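Long-range contacts in anaphase-promoting complex subunit cut9 (Schizosaccharomyces pombe, PDB 2XPI), which forms part of the anaphase-promoting complex/cyclosome, an E3 ubiquitin-protein ligase complex that controls progression through mitosis and the G1 phase of the cell cycle: residues 229-234 / 260-265; 272-277 / 293-298; 310-315 / 322-327. All blocks are in the same frame, centred on the assembly; numbering follows the deposited sequence.

Contact 1. Residues 229-234 / 260-265; sequences VDAKCY and YSTYSK
Thr262 and Lys232 carry the polar part of this contact. The hydroxyl OG1 of Thr262 accepts the backbone N-H of Ala231 at 2.8 Å (N to OG1), with 155° at the hydrogen. Chi1 of 67° tucks OG1 between the threonine's own N and carbonyl carbon, facing the 229-234 turn; the same oxygen also bonds the carbonyl of Asn259. A second bond runs the same way: Lys232 NZ donates to Thr262 O at 2.9 Å, approaching 28° off the carbonyl plane. Beside these bonds, Ala231 CB rests 3.9 Å from Tyr260 CD1, and Lys232 CD comes to the edge of the Tyr263 ring.

Asp230 helps to place the ammonium group. The lysine chain bends at chi3 and chi4 and folds back, so that Lys232 NZ meets both carboxylate oxygens through their syn lone pairs, Asp230 OD2 at 2.9 Å in a salt bridge. Asp230 OD1 turns its anti lone pair to Lys232 N (2.7 Å), closing an Asx turn. Farther out, Gly195 O takes another bond from NZ, Lys197 N binds Asp230 OD2, and Trp90 of the second subunit packs on the lysine. The buried charges are thus paired and their rotation fixed. The whole is an Asx turn overlapping a type I beta turn from Asp230 to Cys233, here in the linker where helix 216-229 of TPR 4 passes to helix 234-242 of TPR 5.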
ATOM      1  N   VAL A 229      13.764  21.569 -17.827  1.00 51.08           N
ATOM      2  CA  VAL A 229      13.655  22.445 -16.657  1.00 51.62           C
ATOM      3  C   VAL A 229      14.666  22.106 -15.551  1.00 53.26           C
ATOM      4  O   VAL A 229      15.268  23.004 -14.953  1.00 55.10           O
ATOM      5  CB  VAL A 229      12.228  22.442 -16.068  1.00 48.76           C
ATOM      6  CG1 VAL A 229      12.186  23.223 -14.746  1.00 46.29           C
ATOM      7  CG2 VAL A 229      11.242  23.010 -17.067  1.00 48.12           C
ATOM      8  N   ASP A 230      14.841  20.814 -15.277  1.00 51.43           N
ATOM      9  CA  ASP A 230      15.789  20.360 -14.266  1.00 49.48           C
ATOM     10  C   ASP A 230      16.262  18.963 -14.650  1.00 45.00           C
ATOM     11  O   ASP A 230      15.494  18.007 -14.638  1.00 40.72           O
ATOM     12  CB  ASP A 230      15.144  20.350 -12.867  1.00 50.71           C
ATOM     13  CG  ASP A 230      16.162  20.111 -11.738  1.00 54.89           C
ATOM     14  OD1 ASP A 230      17.012  19.199 -11.876  1.00 54.74           O
ATOM     15  OD2 ASP A 230      16.109  20.832 -10.700  1.00 56.73           O
ATOM     16  N   ALA A 231      17.541  18.858 -14.990  1.00 44.84           N
ATOM     17  CA  ALA A 231      18.134  17.593 -15.389  1.00 42.84           C
ATOM     18  C   ALA A 231      17.995  16.509 -14.333  1.00 41.32           C
ATOM     19  O   ALA A 231      18.273  15.354 -14.609  1.00 39.42           O
ATOM     20  CB  ALA A 231      19.597  17.791 -15.727  1.00 44.64           C
ATOM     21  N   LYS A 232      17.578  16.872 -13.122  1.00 43.79           N
ATOM     22  CA  LYS A 232      17.511  15.897 -12.029  1.00 43.36           C
ATOM     23  C   LYS A 232      16.186  15.140 -11.997  1.00 43.21           C
ATOM     24  O   LYS A 232      16.049  14.144 -11.297  1.00 43.61           O
ATOM     25  CB  LYS A 232      17.833  16.529 -10.667  1.00 41.75           C
ATOM     26  CG  LYS A 232      19.234  17.134 -10.592  1.00 42.44           C
ATOM     27  CD  LYS A 232      19.656  17.522  -9.159  1.00 40.63           C
ATOM     28  CE  LYS A 232      18.625  18.394  -8.443  1.00 37.15           C
ATOM     29  NZ  LYS A 232      18.310  19.624  -9.197  1.00 35.41           N
ATOM     30  N   CYS A 233      15.219  15.590 -12.782  1.00 44.26           N
ATOM     31  CA  CYS A 233      13.947  14.870 -12.890  1.00 41.62           C
ATOM     32  C   CYS A 233      14.063  13.532 -13.646  1.00 40.66           C
ATOM     33  O   CYS A 233      13.547  13.351 -14.749  1.00 41.10           O
ATOM     34  CB  CYS A 233      12.885  15.743 -13.532  1.00 40.13           C
ATOM     35  SG  CYS A 233      11.296  15.097 -13.213  1.00 50.89           S
ATOM     36  N   TYR A 234      14.725  12.587 -13.012  1.00 38.40           N
ATOM     37  CA  TYR A 234      14.882  11.273 -13.572  1.00 38.19           C
ATOM     38  C   TYR A 234      13.579  10.437 -13.641  1.00 38.61           C
ATOM     39  O   TYR A 234      13.538   9.471 -14.391  1.00 41.90           O
ATOM     40  CB  TYR A 234      16.005  10.554 -12.812  1.00 37.07           C
ATOM     41  CG  TYR A 234      16.203   9.106 -13.155  1.00 36.52           C
ATOM     42  CD1 TYR A 234      17.272   8.697 -13.936  1.00 37.15           C
ATOM     43  CD2 TYR A 234      15.335   8.140 -12.665  1.00 35.83           C
ATOM     44  CE1 TYR A 234      17.462   7.362 -14.236  1.00 39.51           C
ATOM     45  CE2 TYR A 234      15.515   6.820 -12.945  1.00 38.02           C
ATOM     46  CZ  TYR A 234      16.569   6.423 -13.737  1.00 42.13           C
ATOM     47  OH  TYR A 234      16.713   5.075 -14.017  1.00 46.60           O
ATOM     48  N   TYR A 260      22.841  20.800 -17.622  1.00 50.05           N
ATOM     49  CA  TYR A 260      23.306  20.073 -16.460  1.00 49.96           C
ATOM     50  C   TYR A 260      23.671  20.958 -15.269  1.00 53.72           C
ATOM     51  O   TYR A 260      23.910  20.455 -14.172  1.00 55.53           O
ATOM     52  CB  TYR A 260      24.424  19.098 -16.844  1.00 48.66           C
ATOM     53  CG  TYR A 260      23.905  17.953 -17.693  1.00 46.35           C
ATOM     54  CD1 TYR A 260      23.130  16.942 -17.130  1.00 46.44           C
ATOM     55  CD2 TYR A 260      24.152  17.898 -19.050  1.00 45.31           C
ATOM     56  CE1 TYR A 260      22.639  15.906 -17.895  1.00 45.88           C
ATOM     57  CE2 TYR A 260      23.663  16.875 -19.823  1.00 46.79           C
ATOM     58  CZ  TYR A 260      22.909  15.882 -19.244  1.00 48.74           C
ATOM     59  OH  TYR A 260      22.423  14.857 -20.025  1.00 52.01           O
ATOM     60  N   SER A 261      23.674  22.271 -15.468  1.00 55.37           N
ATOM     61  CA  SER A 261      23.939  23.190 -14.358  1.00 56.42           C
ATOM     62  C   SER A 261      22.828  23.122 -13.309  1.00 54.73           C
ATOM     63  O   SER A 261      22.999  23.544 -12.173  1.00 54.64           O
ATOM     64  CB  SER A 261      24.129  24.623 -14.863  1.00 57.60           C
ATOM     65  OG  SER A 261      25.271  24.706 -15.704  1.00 60.22           O
ATOM     66  N   THR A 262      21.682  22.584 -13.701  1.00 54.51           N
ATOM     67  CA  THR A 262      20.597  22.400 -12.759  1.00 54.48           C
ATOM     68  C   THR A 262      20.917  21.232 -11.826  1.00 56.52           C
ATOM     69  O   THR A 262      20.278  21.077 -10.783  1.00 59.54           O
ATOM     70  CB  THR A 262      19.237  22.202 -13.456  1.00 51.97           C
ATOM     71  OG1 THR A 262      19.221  20.951 -14.163  1.00 50.28           O
ATOM     72  CG2 THR A 262      18.964  23.359 -14.418  1.00 51.56           C
ATOM     73  N   TYR A 263      21.902  20.415 -12.207  1.00 54.06           N
ATOM     74  CA  TYR A 263      22.524  19.478 -11.260  1.00 48.37           C
ATOM     75  C   TYR A 263      23.717  20.149 -10.601  1.00 47.53           C
ATOM     76  O   TYR A 263      23.699  20.411  -9.404  1.00 48.09           O
ATOM     77  CB  TYR A 263      22.965  18.184 -11.941  1.00 43.08           C
ATOM     78  CG  TYR A 263      24.014  17.385 -11.178  1.00 40.60           C
ATOM     79  CD1 TYR A 263      23.741  16.828  -9.926  1.00 38.62           C
ATOM     80  CD2 TYR A 263      25.274  17.167 -11.723  1.00 41.02           C
ATOM     81  CE1 TYR A 263      24.706  16.078  -9.237  1.00 36.46           C
ATOM     82  CE2 TYR A 263      26.233  16.435 -11.052  1.00 40.90           C
ATOM     83  CZ  TYR A 263      25.945  15.891  -9.814  1.00 39.64           C
ATOM     84  OH  TYR A 263      26.919  15.172  -9.170  1.00 42.17           O
ATOM     85  N   SER A 264      24.744  20.426 -11.399  1.00 46.02           N
ATOM     86  CA  SER A 264      25.951  21.092 -10.932  1.00 46.79           C
ATOM     87  C   SER A 264      26.779  21.515 -12.147  1.00 52.17           C
ATOM     88  O   SER A 264      27.262  20.668 -12.903  1.00 52.96           O
ATOM     89  CB  SER A 264      26.752  20.153 -10.018  1.00 42.91           C
ATOM     90  OG  SER A 264      28.142  20.391 -10.136  1.00 43.42           O
ATOM     91  N   LYS A 265      26.931  22.820 -12.357  1.00 55.69           N
ATOM     92  CA  LYS A 265      27.690  23.293 -13.520  1.00 58.96           C
ATOM     93  C   LYS A 265      29.042  22.596 -13.625  1.00 60.34           C
ATOM     94  O   LYS A 265      29.462  22.205 -14.712  1.00 61.35           O
ATOM     95  CB  LYS A 265      27.921  24.811 -13.476  1.00 60.19           C
ATOM     96  CG  LYS A 265      28.474  25.353 -14.793  1.00 61.95           C
ATOM     97  CD  LYS A 265      29.685  26.251 -14.617  1.00 65.99           C
ATOM     98  CE  LYS A 265      30.512  26.291 -15.910  1.00 69.30           C
ATOM     99  NZ  LYS A 265      31.861  26.952 -15.780  1.00 72.27           N
TER

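Contact 2. Residues 272-277 / 293-298; sequences RSLYML and DYLSSI
Leu295 points from helix 285-296 at helix 268-276, and its branched end is received by Ser273, Leu274 and Leu277. The CD2 methyl does most of the touching. Leu295 CD2 lies 3.9 Å from Leu274 CD1 and 4.3 Å from Leu277 CD1, and it also comes up against Ser273 CB, modelled too close to be trusted in detail. Leu274 and Leu295 cross at about a right angle, Leu274 CD1 standing equally near CG of Leu295, 3.9 Å away.

Neither of these leucines adopts a standard staggered conformation: chi1 is -104° in Leu274 and -91° in Leu295. At 2.6 Å resolution the exact placing of their methyls is therefore best read with caution. Leu277 is the regular one, with an extended chi2, which sends its end across to Leu295.

On the other flank Ser273 OG approaches the Tyr294 ring obliquely, 3.7 Å from Tyr294 CD2. Its polar partner is not there: with chi1 of -53° the hydroxyl turns back along its own helix to bond Ala269 O. No hydrogen bond crosses between the segments. Phe105 of the second subunit packs on Leu274 and Arg83 of that subunit on Tyr294, so the edge of this pairing also meets the dimer partner. Ser273 and Ala291 add small side chains where the helices approach. Apolar packing of one helix on the next is how the two helices of a tetratricopeptide repeat are joined, here TPR 6.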
ATOM      1  N   ARG A 272      25.604  13.639 -16.972  1.00 46.08           N
ATOM      2  CA  ARG A 272      25.409  13.362 -18.391  1.00 48.41           C
ATOM      3  C   ARG A 272      25.879  11.962 -18.787  1.00 48.63           C
ATOM      4  O   ARG A 272      25.196  11.287 -19.549  1.00 47.49           O
ATOM      5  CB  ARG A 272      26.091  14.413 -19.264  1.00 51.20           C
ATOM      6  CG  ARG A 272      26.022  14.112 -20.738  1.00 52.25           C
ATOM      7  CD  ARG A 272      26.264  15.353 -21.565  1.00 55.57           C
ATOM      8  NE  ARG A 272      27.266  16.213 -20.948  1.00 59.97           N
ATOM      9  CZ  ARG A 272      28.571  15.972 -20.997  1.00 63.97           C
ATOM     10  NH1 ARG A 272      29.008  14.892 -21.653  1.00 67.21           N
ATOM     11  NH2 ARG A 272      29.432  16.796 -20.400  1.00 61.68           N
ATOM     12  N   SER A 273      27.029  11.525 -18.267  1.00 47.52           N
ATOM     13  CA  SER A 273      27.530  10.172 -18.551  1.00 45.45           C
ATOM     14  C   SER A 273      26.590   9.106 -17.984  1.00 46.92           C
ATOM     15  O   SER A 273      26.370   8.068 -18.599  1.00 48.59           O
ATOM     16  CB  SER A 273      28.950   9.952 -17.997  1.00 44.60           C
ATOM     17  OG  SER A 273      29.882  10.946 -18.420  1.00 44.14           O
ATOM     18  N   LEU A 274      26.050   9.347 -16.795  1.00 47.45           N
ATOM     19  CA  LEU A 274      25.069   8.431 -16.218  1.00 46.95           C
ATOM     20  C   LEU A 274      23.884   8.257 -17.148  1.00 47.89           C
ATOM     21  O   LEU A 274      23.425   7.142 -17.365  1.00 49.53           O
ATOM     22  CB  LEU A 274      24.569   8.948 -14.866  1.00 45.32           C
ATOM     23  CG  LEU A 274      25.053   8.320 -13.557  1.00 42.96           C
ATOM     24  CD1 LEU A 274      26.465   7.805 -13.649  1.00 41.89           C
ATOM     25  CD2 LEU A 274      24.920   9.330 -12.435  1.00 42.89           C
ATOM     26  N   TYR A 275      23.378   9.360 -17.692  1.00 48.05           N
ATOM     27  CA  TYR A 275      22.212   9.303 -18.577  1.00 48.44           C
ATOM     28  C   TYR A 275      22.520   8.558 -19.878  1.00 49.11           C
ATOM     29  O   TYR A 275      21.762   7.702 -20.311  1.00 49.68           O
ATOM     30  CB  TYR A 275      21.673  10.715 -18.848  1.00 49.30           C
ATOM     31  CG  TYR A 275      20.857  11.251 -17.693  1.00 48.17           C
ATOM     32  CD1 TYR A 275      20.229  12.486 -17.760  1.00 46.03           C
ATOM     33  CD2 TYR A 275      20.710  10.502 -16.534  1.00 48.69           C
ATOM     34  CE1 TYR A 275      19.470  12.951 -16.710  1.00 45.34           C
ATOM     35  CE2 TYR A 275      19.974  10.962 -15.484  1.00 48.32           C
ATOM     36  CZ  TYR A 275      19.352  12.187 -15.571  1.00 47.87           C
ATOM     37  OH  TYR A 275      18.611  12.620 -14.494  1.00 48.71           O
ATOM     38  N   MET A 276      23.651   8.876 -20.486  1.00 50.52           N
ATOM     39  CA  MET A 276      24.070   8.200 -21.698  1.00 53.06           C
ATOM     40  C   MET A 276      24.133   6.676 -21.523  1.00 55.92           C
ATOM     41  O   MET A 276      23.909   5.934 -22.472  1.00 57.98           O
ATOM     42  CB  MET A 276      25.390   8.791 -22.211  1.00 54.18           C
ATOM     43  CG  MET A 276      25.217  10.216 -22.773  1.00 55.71           C
ATOM     44  SD  MET A 276      26.758  11.067 -23.201  1.00 65.01           S
ATOM     45  CE  MET A 276      27.837   9.695 -22.915  1.00 38.89           C
ATOM     46  N   LEU A 277      24.408   6.203 -20.313  1.00 56.31           N
ATOM     47  CA  LEU A 277      24.437   4.760 -20.069  1.00 56.74           C
ATOM     48  C   LEU A 277      23.068   4.115 -20.246  1.00 57.55           C
ATOM     49  O   LEU A 277      22.980   2.897 -20.387  1.00 59.32           O
ATOM     50  CB  LEU A 277      24.934   4.434 -18.660  1.00 56.76           C
ATOM     51  CG  LEU A 277      26.364   4.739 -18.234  1.00 60.10           C
ATOM     52  CD1 LEU A 277      26.643   3.953 -16.970  1.00 61.43           C
ATOM     53  CD2 LEU A 277      27.376   4.382 -19.321  1.00 62.52           C
ATOM     54  N   ASP A 293      34.252   5.376 -19.874  1.00 76.52           N
ATOM     55  CA  ASP A 293      35.596   5.465 -19.342  1.00 78.86           C
ATOM     56  C   ASP A 293      35.662   6.410 -18.146  1.00 77.34           C
ATOM     57  O   ASP A 293      36.218   6.074 -17.096  1.00 77.94           O
ATOM     58  CB  ASP A 293      36.581   5.892 -20.420  1.00 84.00           C
ATOM     59  CG  ASP A 293      37.787   4.986 -20.473  1.00 88.33           C
ATOM     60  OD1 ASP A 293      37.619   3.775 -20.192  1.00 86.85           O
ATOM     61  OD2 ASP A 293      38.898   5.477 -20.784  1.00 92.70           O
ATOM     62  N   TYR A 294      35.085   7.594 -18.315  1.00 73.65           N
ATOM     63  CA  TYR A 294      34.997   8.561 -17.238  1.00 70.05           C
ATOM     64  C   TYR A 294      34.422   7.925 -15.970  1.00 69.60           C
ATOM     65  O   TYR A 294      34.990   8.075 -14.889  1.00 73.20           O
ATOM     66  CB  TYR A 294      34.148   9.745 -17.672  1.00 66.00           C
ATOM     67  CG  TYR A 294      34.013  10.817 -16.631  1.00 65.24           C
ATOM     68  CD1 TYR A 294      35.133  11.456 -16.110  1.00 68.01           C
ATOM     69  CD2 TYR A 294      32.765  11.204 -16.169  1.00 63.09           C
ATOM     70  CE1 TYR A 294      35.007  12.461 -15.153  1.00 68.72           C
ATOM     71  CE2 TYR A 294      32.627  12.193 -15.224  1.00 63.64           C
ATOM     72  CZ  TYR A 294      33.747  12.820 -14.716  1.00 66.73           C
ATOM     73  OH  TYR A 294      33.597  13.809 -13.773  1.00 68.27           O
ATOM     74  N   LEU A 295      33.312   7.208 -16.101  1.00 64.10           N
ATOM     75  CA  LEU A 295      32.654   6.610 -14.937  1.00 61.55           C
ATOM     76  C   LEU A 295      33.426   5.444 -14.301  1.00 62.62           C
ATOM     77  O   LEU A 295      33.343   5.217 -13.089  1.00 61.13           O
ATOM     78  CB  LEU A 295      31.229   6.179 -15.287  1.00 57.51           C
ATOM     79  CG  LEU A 295      30.089   7.177 -15.065  1.00 54.70           C
ATOM     80  CD1 LEU A 295      30.580   8.551 -14.632  1.00 54.49           C
ATOM     81  CD2 LEU A 295      29.243   7.262 -16.306  1.00 53.50           C
ATOM     82  N   SER A 296      34.174   4.707 -15.115  1.00 65.07           N
ATOM     83  CA  SER A 296      35.034   3.649 -14.594  1.00 68.58           C
ATOM     84  C   SER A 296      36.257   4.201 -13.849  1.00 71.55           C
ATOM     85  O   SER A 296      36.817   3.529 -12.980  1.00 73.58           O
ATOM     86  CB  SER A 296      35.455   2.688 -15.707  1.00 70.19           C
ATOM     87  OG  SER A 296      34.424   1.738 -15.956  1.00 70.07           O
ATOM     88  N   SER A 297      36.660   5.425 -14.179  1.00 70.91           N
ATOM     89  CA  SER A 297      37.737   6.082 -13.448  1.00 73.67           C
ATOM     90  C   SER A 297      37.266   6.627 -12.086  1.00 73.53           C
ATOM     91  O   SER A 297      38.086   6.976 -11.234  1.00 75.06           O
ATOM     92  CB  SER A 297      38.371   7.204 -14.286  1.00 75.75           C
ATOM     93  OG  SER A 297      37.569   8.373 -14.296  1.00 75.38           O
ATOM     94  N   ILE A 298      35.950   6.707 -11.893  1.00 70.20           N
ATOM     95  CA  ILE A 298      35.392   7.109 -10.610  1.00 67.81           C
ATOM     96  C   ILE A 298      35.434   5.915  -9.666  1.00 70.60           C
ATOM     97  O   ILE A 298      34.828   4.868  -9.920  1.00 70.99           O
ATOM     98  CB  ILE A 298      33.930   7.595 -10.723  1.00 62.42           C
ATOM     99  CG1 ILE A 298      33.775   8.630 -11.832  1.00 61.59           C
ATOM    100  CG2 ILE A 298      33.453   8.165  -9.396  1.00 60.11           C
ATOM    101  CD1 ILE A 298      34.414   9.936 -11.523  1.00 63.27           C
TER

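Contact 3. Residues 310-315 / 322-327; sequences CKADTL and IDVLAI
Leu315 meets helix 321-334 along the length of its side chain. Leu315 CB lies 3.7 Å from the CG2 methyl of Val324. One bond farther, Leu315 CG sits 3.9 Å from Asp323 CB, the two side chains crossing at about a right angle. The branch Leu315 CD2 then ends 3.7 Å from the CD1 methyl of Ile327, again with side chains crosswise.

Ile327 faces it with CG1 anti to the carbonyl carbon (chi1 -84°) and an extended chi2, which carries Ile327 CD1 between Leu315 and Lys311, 3.9 Å from Lys311 CB. The other branch, Ile327 CG2, rests 4.0 Å from Ala312 CB. That small residue lies where the backbones are nearest, Ala312 CA being 4.9 Å from Val324 CA. The segment axes come within 8.7 Å at 161°, a nearly antiparallel pair, the helical hairpin of TPR 7.

Both charged residues lend this interface their CB and send their tips elsewhere: Lys311 NZ to Glu292 on helix 285-296, Asp323 OD2 to Arg320 in the connecting turn. With no hydrogen bond between the segments, side-chain shape and the burial of aliphatic carbon hold the pair together.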
ATOM      1  N   CYS A 310      25.600  -1.086 -19.313  1.00 49.58           N
ATOM      2  CA  CYS A 310      25.987  -0.587 -20.672  1.00 51.27           C
ATOM      3  C   CYS A 310      26.821  -1.707 -21.261  1.00 50.74           C
ATOM      4  O   CYS A 310      26.532  -2.179 -22.343  1.00 51.77           O
ATOM      5  CB  CYS A 310      26.763   0.802 -20.792  1.00 29.65           C
ATOM      6  SG  CYS A 310      28.306   0.772 -21.959  1.00 23.92           S
ATOM      7  N   LYS A 311      27.828  -2.151 -20.510  1.00 52.31           N
ATOM      8  CA  LYS A 311      28.786  -3.151 -20.982  1.00 54.60           C
ATOM      9  C   LYS A 311      28.114  -4.420 -21.462  1.00 51.72           C
ATOM     10  O   LYS A 311      28.393  -4.895 -22.552  1.00 54.55           O
ATOM     11  CB  LYS A 311      29.760  -3.551 -19.877  1.00 59.47           C
ATOM     12  CG  LYS A 311      30.664  -2.471 -19.362  1.00 66.10           C
ATOM     13  CD  LYS A 311      31.228  -2.926 -18.024  1.00 72.10           C
ATOM     14  CE  LYS A 311      31.944  -1.804 -17.295  1.00 77.13           C
ATOM     15  NZ  LYS A 311      33.146  -1.367 -18.056  1.00 80.58           N
ATOM     16  N   ALA A 312      27.267  -4.989 -20.617  1.00 47.35           N
ATOM     17  CA  ALA A 312      26.666  -6.278 -20.883  1.00 47.00           C
ATOM     18  C   ALA A 312      25.827  -6.206 -22.156  1.00 48.98           C
ATOM     19  O   ALA A 312      25.876  -7.099 -22.993  1.00 48.41           O
ATOM     20  CB  ALA A 312      25.804  -6.714 -19.693  1.00 45.48           C
ATOM     21  N   ASP A 313      25.064  -5.128 -22.286  1.00 50.25           N
ATOM     22  CA  ASP A 313      24.244  -4.901 -23.454  1.00 52.46           C
ATOM     23  C   ASP A 313      25.115  -4.723 -24.673  1.00 51.16           C
ATOM     24  O   ASP A 313      24.778  -5.207 -25.749  1.00 50.82           O
ATOM     25  CB  ASP A 313      23.378  -3.663 -23.269  1.00 58.75           C
ATOM     26  CG  ASP A 313      21.928  -4.007 -22.988  1.00 67.27           C
ATOM     27  OD1 ASP A 313      21.309  -4.777 -23.786  1.00 67.94           O
ATOM     28  OD2 ASP A 313      21.410  -3.494 -21.959  1.00 71.68           O
ATOM     29  N   THR A 314      26.222  -4.010 -24.508  1.00 49.62           N
ATOM     30  CA  THR A 314      27.160  -3.829 -25.604  1.00 51.72           C
ATOM     31  C   THR A 314      27.749  -5.180 -26.018  1.00 52.06           C
ATOM     32  O   THR A 314      27.853  -5.477 -27.196  1.00 53.84           O
ATOM     33  CB  THR A 314      28.284  -2.831 -25.243  1.00 53.67           C
ATOM     34  OG1 THR A 314      27.711  -1.546 -24.988  1.00 55.34           O
ATOM     35  CG2 THR A 314      29.273  -2.702 -26.384  1.00 53.48           C
ATOM     36  N   LEU A 315      28.121  -5.990 -25.029  1.00 51.08           N
ATOM     37  CA  LEU A 315      28.635  -7.331 -25.251  1.00 49.94           C
ATOM     38  C   LEU A 315      27.583  -8.245 -25.897  1.00 48.63           C
ATOM     39  O   LEU A 315      27.905  -9.109 -26.695  1.00 50.11           O
ATOM     40  CB  LEU A 315      29.074  -7.927 -23.919  1.00 49.94           C
ATOM     41  CG  LEU A 315      30.533  -7.866 -23.449  1.00 51.53           C
ATOM     42  CD1 LEU A 315      31.456  -7.206 -24.465  1.00 52.63           C
ATOM     43  CD2 LEU A 315      30.622  -7.205 -22.082  1.00 48.97           C
ATOM     44  N   ILE A 322      29.118 -15.421 -23.365  1.00 52.79           N
ATOM     45  CA  ILE A 322      29.757 -15.881 -22.136  1.00 53.30           C
ATOM     46  C   ILE A 322      30.143 -14.657 -21.336  1.00 55.31           C
ATOM     47  O   ILE A 322      29.998 -14.615 -20.109  1.00 56.77           O
ATOM     48  CB  ILE A 322      31.045 -16.672 -22.423  1.00 58.19           C
ATOM     49  CG1 ILE A 322      30.763 -17.867 -23.337  1.00 61.35           C
ATOM     50  CG2 ILE A 322      31.707 -17.140 -21.132  1.00 57.91           C
ATOM     51  CD1 ILE A 322      32.032 -18.490 -23.896  1.00 62.84           C
ATOM     52  N   ASP A 323      30.634 -13.645 -22.039  1.00 55.72           N
ATOM     53  CA  ASP A 323      30.988 -12.395 -21.381  1.00 57.65           C
ATOM     54  C   ASP A 323      29.786 -11.755 -20.695  1.00 55.02           C
ATOM     55  O   ASP A 323      29.882 -11.367 -19.527  1.00 55.59           O
ATOM     56  CB  ASP A 323      31.654 -11.432 -22.357  1.00 62.49           C
ATOM     57  CG  ASP A 323      33.014 -11.927 -22.807  1.00 69.56           C
ATOM     58  OD1 ASP A 323      33.567 -12.814 -22.112  1.00 71.79           O
ATOM     59  OD2 ASP A 323      33.525 -11.451 -23.850  1.00 72.34           O
ATOM     60  N   VAL A 324      28.667 -11.660 -21.416  1.00 51.13           N
ATOM     61  CA  VAL A 324      27.423 -11.162 -20.851  1.00 50.63           C
ATOM     62  C   VAL A 324      27.053 -11.914 -19.566  1.00 52.94           C
ATOM     63  O   VAL A 324      26.638 -11.299 -18.601  1.00 55.06           O
ATOM     64  CB  VAL A 324      26.233 -11.253 -21.854  1.00 42.51           C
ATOM     65  CG1 VAL A 324      24.933 -10.787 -21.203  1.00 38.63           C
ATOM     66  CG2 VAL A 324      26.513 -10.463 -23.119  1.00 43.92           C
ATOM     67  N   LEU A 325      27.209 -13.236 -19.549  1.00 53.17           N
ATOM     68  CA  LEU A 325      26.877 -14.027 -18.359  1.00 52.24           C
ATOM     69  C   LEU A 325      27.853 -13.826 -17.179  1.00 52.45           C
ATOM     70  O   LEU A 325      27.440 -13.775 -16.007  1.00 52.16           O
ATOM     71  CB  LEU A 325      26.748 -15.511 -18.705  1.00 51.01           C
ATOM     72  CG  LEU A 325      25.422 -15.880 -19.370  1.00 50.04           C
ATOM     73  CD1 LEU A 325      25.430 -17.326 -19.912  1.00 49.34           C
ATOM     74  CD2 LEU A 325      24.271 -15.648 -18.415  1.00 47.23           C
ATOM     75  N   ALA A 326      29.139 -13.712 -17.475  1.00 50.39           N
ATOM     76  CA  ALA A 326      30.086 -13.384 -16.420  1.00 48.85           C
ATOM     77  C   ALA A 326      29.621 -12.125 -15.674  1.00 51.57           C
ATOM     78  O   ALA A 326      29.558 -12.114 -14.444  1.00 54.86           O
ATOM     79  CB  ALA A 326      31.462 -13.191 -16.987  1.00 46.14           C
ATOM     80  N   ILE A 327      29.280 -11.076 -16.420  1.00 49.78           N
ATOM     81  CA  ILE A 327      28.938  -9.795 -15.822  1.00 48.94           C
ATOM     82  C   ILE A 327      27.620  -9.894 -15.095  1.00 48.93           C
ATOM     83  O   ILE A 327      27.454  -9.412 -13.964  1.00 49.11           O
ATOM     84  CB  ILE A 327      28.785  -8.702 -16.894  1.00 47.84           C
ATOM     85  CG1 ILE A 327      30.140  -8.112 -17.250  1.00 50.17           C
ATOM     86  CG2 ILE A 327      27.902  -7.570 -16.406  1.00 45.22           C
ATOM     87  CD1 ILE A 327      30.048  -7.180 -18.426  1.00 51.34           C
TER

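Overall arrangement
The three contacts follow one another along the superhelix of repeats, none nested in another. Centres of contacts 1 and 2 are 16 Å apart, and the two meet directly: Tyr275 OH probably hydrogen-bonds Ala231 O at 2.8 Å, while Arg272 CD packs 3.5 Å from Tyr260 CE2. Contacts 2 and 3 stand 17 Å apart by centres and are joined by Leu277 CD2 against Cys310 CB, 3.9 Å. Contacts 1 and 3 do not touch, their nearest atoms lying about 12 Å apart. Contacts 1 and 2 also touch the second subunit, in keeping with the role of TPR repeats 1-7 in homodimerization. A gold cyanide ion lies about 6 Å from the Val229 side chain.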